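Local coordinates for putative capsid protein of prophage (PDB 3BQW) that probably builds the head shell of a phage as a major capsid protein of the E family, encoded by a prophage, at residues A[23-28]-A[124-129]; A[314-319]-A[328-333]. All coordinates share one frame; numbering follows the deposited sequence.

Overall arrangement
Interaction 2 (314-319 with 328-333) is the buried one of the pair: two neighbouring hairpin strands joined by a regular set of backbone hydrogen bonds. Interaction 1 (23-28 with 124-129) is smaller and only partly buried, a short helix resting on the long helix 113-146 through side chains, a water and a long salt bridge, with no direct hydrogen bond. Helix 113-146 ties them together. Its Q128 reaches the hairpin, accepting a probable hydrogen bond from T331 and donating another to the carbonyl of V329, while N124 packs on V329. With the centres of interactions 1 and 2 about 14 Å apart, helix 113-146 packs against helix 23-26 and also against the hairpin face of N317 and V329.

Interaction 1. Residues A[23-28]-A[124-129]; sequences AEFKFS and NMRRQI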
loop_
_atom_site.group_PDB
_atom_site.type_symbol
_atom_site.label_atom_id
_atom_site.label_comp_id
_atom_site.label_asym_id
_atom_site.label_seq_id
_atom_site.Cartn_x
_atom_site.Cartn_y
_atom_site.Cartn_z
ATOM N N ALA A 23 11.534 8.240 7.791
ATOM C CA ALA A 23 10.925 6.913 7.677
ATOM C C ALA A 23 9.731 6.921 6.741
ATOM O O ALA A 23 9.582 6.024 5.912
ATOM C CB ALA A 23 10.496 6.398 9.073
ATOM N N GLU A 24 8.911 7.965 6.857
ATOM C CA GLU A 24 7.709 8.118 6.030
ATOM C C GLU A 24 8.057 8.135 4.560
ATOM O O GLU A 24 7.219 7.817 3.733
ATOM C CB GLU A 24 6.941 9.419 6.356
ATOM C CG GLU A 24 6.243 9.427 7.706
ATOM C CD GLU A 24 7.138 9.839 8.854
ATOM O OE1 GLU A 24 8.385 9.945 8.686
ATOM O OE2 GLU A 24 6.583 10.041 9.951
ATOM N N PHE A 25 9.284 8.545 4.241
ATOM C CA PHE A 25 9.715 8.646 2.857
ATOM C C PHE A 25 10.448 7.383 2.406
ATOM O O PHE A 25 10.240 6.932 1.289
ATOM C CB PHE A 25 10.575 9.899 2.624
ATOM C CG PHE A 25 9.904 11.209 3.034
ATOM C CD1 PHE A 25 8.520 11.317 3.160
ATOM C CD2 PHE A 25 10.668 12.343 3.257
ATOM C CE1 PHE A 25 7.928 12.506 3.506
ATOM C CE2 PHE A 25 10.070 13.543 3.608
ATOM C CZ PHE A 25 8.704 13.625 3.725
ATOM N N LYS A 26 11.271 6.786 3.255
ATOM C CA LYS A 26 12.072 5.679 2.772
ATOM C C LYS A 26 11.353 4.300 2.840
ATOM O O LYS A 26 11.694 3.389 2.074
ATOM C CB LYS A 26 13.469 5.679 3.423
ATOM C CG LYS A 26 13.676 4.760 4.590
ATOM C CD LYS A 26 15.116 4.881 5.174
ATOM C CE LYS A 26 16.143 3.893 4.559
ATOM N NZ LYS A 26 17.475 3.885 5.327
ATOM N N PHE A 27 10.360 4.160 3.725
ATOM C CA PHE A 27 9.626 2.903 3.870
ATOM C C PHE A 27 8.186 3.032 3.408
ATOM O O PHE A 27 7.621 4.113 3.407
ATOM C CB PHE A 27 9.639 2.426 5.327
ATOM C CG PHE A 27 11.008 2.415 5.945
ATOM C CD1 PHE A 27 12.043 1.731 5.339
ATOM C CD2 PHE A 27 11.250 3.071 7.137
ATOM C CE1 PHE A 27 13.322 1.722 5.899
ATOM C CE2 PHE A 27 12.519 3.062 7.707
ATOM C CZ PHE A 27 13.555 2.382 7.079
ATOM N N SER A 28 7.620 1.892 3.031
ATOM C CA SER A 28 6.231 1.753 2.607
ATOM C C SER A 28 5.582 0.571 3.332
ATOM O O SER A 28 6.269 -0.303 3.867
ATOM C CB SER A 28 6.155 1.485 1.098
ATOM O OG SER A 28 6.612 2.599 0.377
ATOM N N ASN A 124 3.005 18.367 7.480
ATOM C CA ASN A 124 1.905 18.113 6.556
ATOM C C ASN A 124 2.358 17.375 5.308
ATOM O O ASN A 124 1.619 16.541 4.777
ATOM C CB ASN A 124 1.171 19.398 6.211
ATOM C CG ASN A 124 0.267 19.868 7.350
ATOM O OD1 ASN A 124 -0.678 19.195 7.697
ATOM N ND2 ASN A 124 0.583 21.016 7.943
ATOM N N MET A 125 3.577 17.628 4.858
ATOM C CA MET A 125 4.150 16.847 3.765
ATOM C C MET A 125 4.242 15.381 4.140
ATOM O O MET A 125 3.884 14.521 3.327
ATOM C CB MET A 125 5.550 17.356 3.381
ATOM C CG MET A 125 5.582 18.650 2.548
ATOM S SD MET A 125 7.263 19.242 2.162
ATOM C CE MET A 125 7.685 17.922 1.043
ATOM N N ARG A 126 4.738 15.086 5.348
ATOM C CA ARG A 126 4.838 13.705 5.820
ATOM C C ARG A 126 3.472 13.021 5.882
ATOM O O ARG A 126 3.346 11.855 5.569
ATOM C CB ARG A 126 5.525 13.606 7.199
ATOM C CG ARG A 126 7.042 13.847 7.156
ATOM C CD ARG A 126 7.761 13.446 8.453
ATOM N NE ARG A 126 7.095 13.875 9.692
ATOM C CZ ARG A 126 7.244 15.060 10.275
ATOM N NH1 ARG A 126 8.038 15.992 9.762
ATOM N NH2 ARG A 126 6.582 15.325 11.395
ATOM N N ARG A 127 2.467 13.762 6.307
ATOM C CA ARG A 127 1.100 13.258 6.431
ATOM C C ARG A 127 0.490 13.007 5.040
ATOM O O ARG A 127 -0.237 12.037 4.837
ATOM C CB ARG A 127 0.327 14.302 7.239
ATOM C CG ARG A 127 -1.155 14.169 7.395
ATOM C CD ARG A 127 -1.655 15.333 8.312
ATOM N NE ARG A 127 -1.111 15.187 9.673
ATOM C CZ ARG A 127 -0.273 16.022 10.302
ATOM N NH1 ARG A 127 0.161 17.166 9.759
ATOM N NH2 ARG A 127 0.128 15.710 11.529
ATOM N N GLN A 128 0.812 13.872 4.078
ATOM C CA GLN A 128 0.352 13.685 2.697
ATOM C C GLN A 128 0.972 12.456 2.016
ATOM O O GLN A 128 0.293 11.702 1.347
ATOM C CB GLN A 128 0.580 14.954 1.878
ATOM C CG GLN A 128 -0.404 16.031 2.246
ATOM C CD GLN A 128 0.027 17.399 1.785
ATOM O OE1 GLN A 128 0.971 17.546 1.003
ATOM N NE2 GLN A 128 -0.651 18.418 2.281
ATOM N N ILE A 129 2.265 12.235 2.214
ATOM C CA ILE A 129 2.902 11.010 1.714
ATOM C C ILE A 129 2.318 9.761 2.387
ATOM O O ILE A 129 2.100 8.755 1.736
ATOM C CB ILE A 129 4.429 11.057 1.894
ATOM C CG1 ILE A 129 5.025 12.201 1.065
ATOM C CG2 ILE A 129 5.064 9.731 1.491
ATOM C CD1 ILE A 129 4.757 12.130 -0.397
HETATM O O HOH W 1 4.815 12.178 10.236
#
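E24 and R126 mark the closest backbone approach, their CA atoms 6.3 Å apart, where the short helix 23-26 lies against the middle of helix 113-146. Their side chains meet obliquely. E24 bends at chi2 (85°), which brings its carboxylate back beside the arginine chain: OE1 of E24 lies 3.6 Å from CD of R126, and OE2 sits at the guanidinium edge. The salt bridge from E24 OE2 to R126 NE is long at 3.9 Å. A water bridges the same two atoms, donating to E24 OE2 at 2.8 Å and accepting from R126 NE at 2.9 Å. The other end of the guanidinium is held by Y16, whose hydroxyl bonds NH1. F25 supplies the apolar half. The far end of its ring comes up to the long helix, CZ of F25 3.8 Å from R126 CG and CE1 3.8 Å from I129 CG1, both approaches oblique. I129 also lays its CG2 branch 3.7 Å from the carbonyl O of E24, an oxygen that accepts a hydrogen bond from K133. The ring of Y16 stands nearly perpendicular to that of F25. This is partly buried helix-on-helix packing, joining the N-terminal part of the capsid-protein chain to its long helix.

Interaction 2. Residues A[314-319]-A[328-333]; sequences YPKNWI and YVQTHS
Strands 314-319 and 328-332 are the two arms of an antiparallel beta hairpin in a mixed sheet, their axes 4.5 Å apart at closest approach. Y314 with H332, K316 with Q330 and W318 with Y328 are the hydrogen-bonded pairs, each closed by two backbone bonds; among these, K316 N to Q330 O is 2.7 Å and Y328 N to W318 O is 2.8 Å. Between them, P315 with T331 and N317 with V329 form non-hydrogen-bonded pairs, where the CA of P315 approaches Q330 O to 3.2 Å in a CA-H...O contact.

The side chains of the hydrogen-bonded pairs share one face. W318 places CG between its backbone N and carbonyl carbon (chi1 75°), which swings the indole across to the neighbouring strand. CB of Y328 then lies over a face of the six-membered ring of W318, a CH-pi contact of 3.6 Å to the centroid. The two aromatic rings are 28° from parallel yet slid so far that they barely overlap. Q330 CB meets the indole edge, 3.6 Å from CZ3 of W318, and the amide sends its NE2 to the carbonyl of K88. Further along, CD of K316 touches CE1 of H332 at 3.5 Å before the bent lysine chain carries NZ to a salt bridge with D300. H332 ND1, buried beside it, has no polar partner in the model.

P315, N317, V329 and T331 occupy the other face, against helices 10-17 and 113-146. Paired backbone bonds thus fix the strand register, while the contacts of W318 with Y328 and Q330 bind the strands together on one face.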
loop_
_atom_site.group_PDB
_atom_site.type_symbol
_atom_site.label_atom_id
_atom_site.label_comp_id
_atom_site.label_asym_id
_atom_site.label_seq_id
_atom_site.Cartn_x
_atom_site.Cartn_y
_atom_site.Cartn_z
ATOM N N TYR A 314 4.933 15.373 -6.194
ATOM C CA TYR A 314 5.208 16.752 -6.530
ATOM C C TYR A 314 4.542 17.655 -5.487
ATOM O O TYR A 314 3.332 17.860 -5.522
ATOM C CB TYR A 314 4.711 17.077 -7.929
ATOM C CG TYR A 314 5.147 18.411 -8.406
ATOM C CD1 TYR A 314 6.362 18.566 -9.075
ATOM C CD2 TYR A 314 4.351 19.539 -8.197
ATOM C CE1 TYR A 314 6.774 19.820 -9.497
ATOM C CE2 TYR A 314 4.744 20.764 -8.632
ATOM C CZ TYR A 314 5.951 20.902 -9.276
ATOM O OH TYR A 314 6.336 22.137 -9.712
ATOM N N PRO A 315 5.344 18.168 -4.545
ATOM C CA PRO A 315 4.875 19.027 -3.477
ATOM C C PRO A 315 4.837 20.495 -3.875
ATOM O O PRO A 315 5.661 20.954 -4.673
ATOM C CB PRO A 315 5.891 18.758 -2.372
ATOM C CG PRO A 315 7.175 18.564 -3.115
ATOM C CD PRO A 315 6.785 17.891 -4.419
ATOM N N LYS A 316 3.841 21.210 -3.363
ATOM C CA LYS A 316 3.661 22.630 -3.652
ATOM C C LYS A 316 3.346 23.315 -2.355
ATOM O O LYS A 316 2.613 22.770 -1.550
ATOM C CB LYS A 316 2.465 22.872 -4.588
ATOM C CG LYS A 316 2.537 22.213 -5.950
ATOM C CD LYS A 316 1.220 22.401 -6.752
ATOM C CE LYS A 316 1.010 23.848 -7.261
ATOM N NZ LYS A 316 2.128 24.342 -8.122
ATOM N N ASN A 317 3.885 24.514 -2.164
ATOM C CA ASN A 317 3.505 25.372 -1.034
ATOM C C ASN A 317 3.087 26.730 -1.614
ATOM O O ASN A 317 3.763 27.249 -2.494
ATOM C CB ASN A 317 4.678 25.502 -0.052
ATOM C CG ASN A 317 4.409 26.498 1.109
ATOM O OD1 ASN A 317 3.384 26.444 1.808
ATOM N ND2 ASN A 317 5.362 27.368 1.338
ATOM N N TRP A 318 1.963 27.286 -1.164
ATOM C CA TRP A 318 1.538 28.605 -1.651
ATOM C C TRP A 318 0.695 29.315 -0.612
ATOM O O TRP A 318 0.140 28.682 0.271
ATOM C CB TRP A 318 0.800 28.525 -3.016
ATOM C CG TRP A 318 -0.612 28.003 -2.937
ATOM C CD1 TRP A 318 -1.761 28.740 -2.853
ATOM C CD2 TRP A 318 -1.017 26.630 -2.920
ATOM N NE1 TRP A 318 -2.856 27.909 -2.774
ATOM C CE2 TRP A 318 -2.431 26.609 -2.826
ATOM C CE3 TRP A 318 -0.325 25.413 -2.981
ATOM C CZ2 TRP A 318 -3.157 25.425 -2.779
ATOM C CZ3 TRP A 318 -1.057 24.228 -2.929
ATOM C CH2 TRP A 318 -2.456 24.245 -2.832
ATOM N N ILE A 319 0.665 30.645 -0.723
ATOM C CA ILE A 319 -0.086 31.544 0.158
ATOM C C ILE A 319 -1.077 32.289 -0.719
ATOM O O ILE A 319 -0.689 32.916 -1.700
ATOM C CB ILE A 319 0.820 32.589 0.846
ATOM C CG1 ILE A 319 1.900 31.916 1.701
ATOM C CG2 ILE A 319 -0.014 33.539 1.699
ATOM C CD1 ILE A 319 3.156 32.773 1.861
ATOM N N TYR A 328 -1.124 26.976 2.094
ATOM C CA TYR A 328 -1.361 25.544 1.867
ATOM C C TYR A 328 -0.066 24.858 1.486
ATOM O O TYR A 328 0.838 25.488 0.943
ATOM C CB TYR A 328 -2.336 25.307 0.718
ATOM C CG TYR A 328 -3.705 25.847 0.959
ATOM C CD1 TYR A 328 -4.641 25.096 1.654
ATOM C CD2 TYR A 328 -4.067 27.117 0.514
ATOM C CE1 TYR A 328 -5.909 25.576 1.899
ATOM C CE2 TYR A 328 -5.328 27.613 0.757
ATOM C CZ TYR A 328 -6.247 26.822 1.451
ATOM O OH TYR A 328 -7.515 27.282 1.709
ATOM N N VAL A 329 0.002 23.569 1.807
ATOM C CA VAL A 329 0.959 22.647 1.208
ATOM C C VAL A 329 0.120 21.517 0.598
ATOM O O VAL A 329 -0.943 21.141 1.112
ATOM C CB VAL A 329 2.057 22.126 2.207
ATOM C CG1 VAL A 329 1.491 21.199 3.251
ATOM C CG2 VAL A 329 3.145 21.403 1.463
ATOM N N GLN A 330 0.583 21.012 -0.530
ATOM C CA GLN A 330 -0.135 19.993 -1.272
ATOM C C GLN A 330 0.854 19.112 -2.014
ATOM O O GLN A 330 1.864 19.597 -2.533
ATOM C CB GLN A 330 -1.059 20.682 -2.267
ATOM C CG GLN A 330 -1.853 19.776 -3.147
ATOM C CD GLN A 330 -2.673 20.552 -4.128
ATOM O OE1 GLN A 330 -2.124 21.290 -4.933
ATOM N NE2 GLN A 330 -3.999 20.418 -4.053
ATOM N N THR A 331 0.557 17.826 -2.094
ATOM C CA THR A 331 1.406 16.865 -2.780
ATOM C C THR A 331 0.602 16.086 -3.845
ATOM O O THR A 331 -0.366 15.379 -3.527
ATOM C CB THR A 331 2.040 15.881 -1.778
ATOM O OG1 THR A 331 2.642 16.625 -0.708
ATOM C CG2 THR A 331 3.102 15.004 -2.466
ATOM N N HIS A 332 1.027 16.238 -5.099
ATOM C CA HIS A 332 0.483 15.513 -6.242
ATOM C C HIS A 332 1.136 14.148 -6.406
ATOM O O HIS A 332 2.339 14.003 -6.246
ATOM C CB HIS A 332 0.710 16.317 -7.529
ATOM C CG HIS A 332 -0.112 17.561 -7.613
ATOM N ND1 HIS A 332 -0.003 18.587 -6.703
ATOM C CD2 HIS A 332 -1.065 17.940 -8.491
ATOM C CE1 HIS A 332 -0.845 19.551 -7.025
ATOM N NE2 HIS A 332 -1.516 19.173 -8.097
ATOM N N SER A 333 0.323 13.151 -6.735
ATOM C CA SER A 333 0.792 11.784 -7.055
ATOM C C SER A 333 -0.293 10.987 -7.799
ATOM O O SER A 333 -1.481 11.162 -7.535
ATOM C CB SER A 333 1.169 11.031 -5.773
ATOM O OG SER A 333 1.940 9.879 -6.059
#